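Local coordinates for bifunctional GH43-CE protein (Bacteroides eggerthii, PDB 6MLY), which probably acts as a xylan-degrading beta-xylosidase through its family 43 glycoside hydrolase domain, joined to a carbohydrate esterase module, at residues I679-M684 with A713-I718. Residues are numbered along the deposited sequence; the frame is centred on the assembly and turned at random.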
ATOM      1  N   ILE A 679     -32.197 -19.896  -7.103  1.00 68.83           N
ATOM      2  CA  ILE A 679     -31.960 -20.852  -8.190  1.00 68.53           C
ATOM      3  C   ILE A 679     -33.022 -20.666  -9.284  1.00 69.07           C
ATOM      4  O   ILE A 679     -32.690 -20.369 -10.437  1.00 69.25           O
ATOM      5  CB  ILE A 679     -31.898 -22.294  -7.636  1.00 68.37           C
ATOM      6  CG1 ILE A 679     -30.483 -22.664  -7.176  1.00 68.00           C
ATOM      7  CG2 ILE A 679     -32.422 -23.308  -8.642  1.00 68.65           C
ATOM      8  CD1 ILE A 679     -30.160 -22.288  -5.745  1.00 68.04           C
ATOM      9  N   ASP A 680     -34.294 -20.854  -8.918  1.00 69.23           N
ATOM     10  CA  ASP A 680     -35.389 -20.841  -9.880  1.00 70.05           C
ATOM     11  C   ASP A 680     -36.285 -19.635  -9.590  1.00 71.11           C
ATOM     12  O   ASP A 680     -37.098 -19.673  -8.668  1.00 71.93           O
ATOM     13  CB  ASP A 680     -36.171 -22.156  -9.830  1.00 69.64           C
ATOM     14  CG  ASP A 680     -37.236 -22.287 -10.904  1.00 70.10           C
ATOM     15  OD1 ASP A 680     -37.116 -21.613 -11.949  1.00 70.42           O
ATOM     16  OD2 ASP A 680     -38.174 -23.064 -10.685  1.00 70.08           O
ATOM     17  N   MET A 681     -36.140 -18.580 -10.399  1.00 72.08           N
ATOM     18  CA  MET A 681     -36.851 -17.330 -10.162  1.00 73.24           C
ATOM     19  C   MET A 681     -38.292 -17.441 -10.681  1.00 74.07           C
ATOM     20  O   MET A 681     -39.104 -16.548 -10.436  1.00 76.36           O
ATOM     21  CB  MET A 681     -36.154 -16.135 -10.826  1.00 73.66           C
ATOM     22  CG  MET A 681     -34.642 -16.092 -10.622  1.00 72.85           C
ATOM     23  SD  MET A 681     -34.090 -16.489  -8.942  1.00 72.00           S
ATOM     24  CE  MET A 681     -32.401 -16.976  -9.296  1.00 71.21           C
ATOM     25  N   THR A 682     -38.609 -18.545 -11.373  1.00 73.24           N
ATOM     26  CA  THR A 682     -39.982 -18.844 -11.802  1.00 73.78           C
ATOM     27  C   THR A 682     -40.825 -19.263 -10.590  1.00 73.95           C
ATOM     28  O   THR A 682     -42.054 -19.251 -10.659  1.00 74.80           O
ATOM     29  CB  THR A 682     -40.023 -19.921 -12.894  1.00 73.34           C
ATOM     30  OG1 THR A 682     -39.705 -21.181 -12.307  1.00 72.16           O
ATOM     31  CG2 THR A 682     -39.073 -19.655 -14.041  1.00 73.31           C
ATOM     32  N   ARG A 683     -40.158 -19.637  -9.491  1.00 73.35           N
ATOM     33  CA  ARG A 683     -40.810 -20.037  -8.250  1.00 74.11           C
ATOM     34  C   ARG A 683     -40.127 -19.359  -7.055  1.00 75.28           C
ATOM     35  O   ARG A 683     -39.971 -19.968  -5.994  1.00 74.12           O
ATOM     36  CB  ARG A 683     -40.770 -21.563  -8.124  1.00 72.92           C
ATOM     37  CG  ARG A 683     -41.380 -22.288  -9.316  1.00 72.69           C
ATOM     38  CD  ARG A 683     -41.419 -23.787  -9.136  1.00 71.84           C
ATOM     39  NE  ARG A 683     -40.139 -24.409  -9.428  1.00 70.94           N
ATOM     40  CZ  ARG A 683     -39.665 -25.485  -8.810  1.00 70.33           C
ATOM     41  NH1 ARG A 683     -40.301 -25.998  -7.772  1.00 70.66           N
ATOM     42  NH2 ARG A 683     -38.546 -26.042  -9.231  1.00 69.96           N
ATOM     43  N   MET A 684     -39.739 -18.090  -7.238  1.00 77.09           N
ATOM     44  CA  MET A 684     -39.038 -17.316  -6.215  1.00 78.90           C
ATOM     45  C   MET A 684     -40.046 -16.720  -5.226  1.00 80.76           C
ATOM     46  O   MET A 684     -39.702 -16.494  -4.067  1.00 82.16           O
ATOM     47  CB  MET A 684     -38.221 -16.183  -6.840  1.00 79.66           C
ATOM     48  CG  MET A 684     -37.137 -15.643  -5.920  1.00 80.86           C
ATOM     49  SD  MET A 684     -35.831 -16.847  -5.568  1.00 81.07           S
ATOM     50  CE  MET A 684     -35.590 -16.543  -3.821  1.00 80.39           C
ATOM     51  N   ALA A 713     -35.235 -19.435 -16.746  1.00 74.44           N
ATOM     52  CA  ALA A 713     -34.802 -20.833 -16.798  1.00 73.46           C
ATOM     53  C   ALA A 713     -33.336 -20.916 -17.245  1.00 73.15           C
ATOM     54  O   ALA A 713     -32.586 -21.776 -16.780  1.00 72.23           O
ATOM     55  CB  ALA A 713     -35.700 -21.625 -17.716  1.00 73.74           C
ATOM     56  N   LEU A 714     -32.936 -20.017 -18.150  1.00 73.96           N
ATOM     57  CA  LEU A 714     -31.581 -20.012 -18.687  1.00 73.82           C
ATOM     58  C   LEU A 714     -30.564 -19.688 -17.586  1.00 72.98           C
ATOM     59  O   LEU A 714     -29.429 -20.153 -17.663  1.00 72.64           O
ATOM     60  CB  LEU A 714     -31.482 -19.013 -19.843  1.00 74.97           C
ATOM     61  CG  LEU A 714     -31.986 -19.517 -21.194  1.00 75.89           C
ATOM     62  CD1 LEU A 714     -32.008 -18.394 -22.219  1.00 77.15           C
ATOM     63  CD2 LEU A 714     -31.143 -20.680 -21.697  1.00 75.54           C
ATOM     64  N   LEU A 715     -30.963 -18.894 -16.582  1.00 72.72           N
ATOM     65  CA  LEU A 715     -30.039 -18.526 -15.492  1.00 71.80           C
ATOM     66  C   LEU A 715     -30.233 -19.457 -14.287  1.00 70.85           C
ATOM     67  O   LEU A 715     -29.494 -19.356 -13.308  1.00 70.60           O
ATOM     68  CB  LEU A 715     -30.195 -17.042 -15.123  1.00 72.59           C
ATOM     69  CG  LEU A 715     -31.486 -16.603 -14.428  1.00 73.35           C
ATOM     70  CD1 LEU A 715     -31.433 -16.842 -12.924  1.00 72.44           C
ATOM     71  CD2 LEU A 715     -31.746 -15.128 -14.701  1.00 74.54           C
ATOM     72  N   ASN A 716     -31.206 -20.369 -14.382  1.00 70.31           N
ATOM     73  CA  ASN A 716     -31.440 -21.418 -13.390  1.00 69.22           C
ATOM     74  C   ASN A 716     -30.389 -22.517 -13.550  1.00 68.19           C
ATOM     75  O   ASN A 716     -30.327 -23.165 -14.593  1.00 68.47           O
ATOM     76  CB  ASN A 716     -32.856 -21.986 -13.534  1.00 69.65           C
ATOM     77  CG  ASN A 716     -33.204 -23.041 -12.506  1.00 69.25           C
ATOM     78  OD1 ASN A 716     -32.326 -23.635 -11.884  1.00 68.46           O
ATOM     79  ND2 ASN A 716     -34.492 -23.280 -12.326  1.00 69.58           N
ATOM     80  N   PRO A 717     -29.542 -22.782 -12.526  1.00 67.18           N
ATOM     81  CA  PRO A 717     -28.538 -23.845 -12.609  1.00 66.68           C
ATOM     82  C   PRO A 717     -29.103 -25.257 -12.855  1.00 66.56           C
ATOM     83  O   PRO A 717     -28.431 -26.067 -13.489  1.00 66.80           O
ATOM     84  CB  PRO A 717     -27.832 -23.820 -11.242  1.00 66.10           C
ATOM     85  CG  PRO A 717     -28.144 -22.460 -10.661  1.00 66.34           C
ATOM     86  CD  PRO A 717     -29.483 -22.062 -11.246  1.00 66.95           C
ATOM     87  N   ILE A 718     -30.314 -25.534 -12.352  1.00 66.60           N
ATOM     88  CA  ILE A 718     -30.964 -26.859 -12.475  1.00 66.61           C
ATOM     89  C   ILE A 718     -30.955 -27.310 -13.946  1.00 67.03           C
ATOM     90  O   ILE A 718     -30.665 -28.463 -14.237  1.00 66.95           O
ATOM     91  CB  ILE A 718     -32.389 -26.854 -11.868  1.00 66.75           C
ATOM     92  CG1 ILE A 718     -32.351 -26.832 -10.336  1.00 66.47           C
ATOM     93  CG2 ILE A 718     -33.212 -28.020 -12.392  1.00 66.82           C
ATOM     94  CD1 ILE A 718     -33.714 -26.789  -9.669  1.00 66.79           C
TER
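Ile679 meets the turn at Asn716 with both its methyl branch and its carbonyl. CG2 of Ile679 lies 3.9 Å from CD1 of Ile718, the two side chains crossing at about a right angle, and 4.1 Å from CD of Pro717. Its carbonyl O receives a CA-H...O contact from Asn716 CA at 3.4 Å, while Phe747 of helix 741-752 touches both isoleucines. Asp680 follows, its CG anti to the backbone N (chi1 -174°), which places the carboxylate beside the Asn716 amide; OD1 of Asp680 is 3.1 Å from ND2 of Asn716, with the two planes 33° apart. The oxygens divide their work: OD1 accepts from Thr682 OG1 on its syn side but well out of the carboxylate plane, and OD2 of Asp680 forms a salt bridge with Arg683 NE at 2.7 Å. Replacing Asp680 by an alanine would probably leave the Arg683 guanidinium without its carboxylate mate, Thr682 OG1 without this acceptor and the Asn716 amide without the carboxylate beside it. Met681, bent at chi2, brings CE to within 3.8 Å of CD1 of Leu715, which continues the apolar packing past the polar centre. Facing this loop, Asn716 OD1 accepts from Ile718 N at 2.8 Å, the donor lying above the carbonyl plane, a bond that helps to hold the amide's orientation. The example illustrates how an Asx turn, following helix 709-714, can present one asparagine to a neighbouring loop; here it ties together the early and late parts of the single long crossover from strand 671-675 to strand 727-733, neighbouring parallel strands in the esterase module's alpha/beta-hydrolase fold.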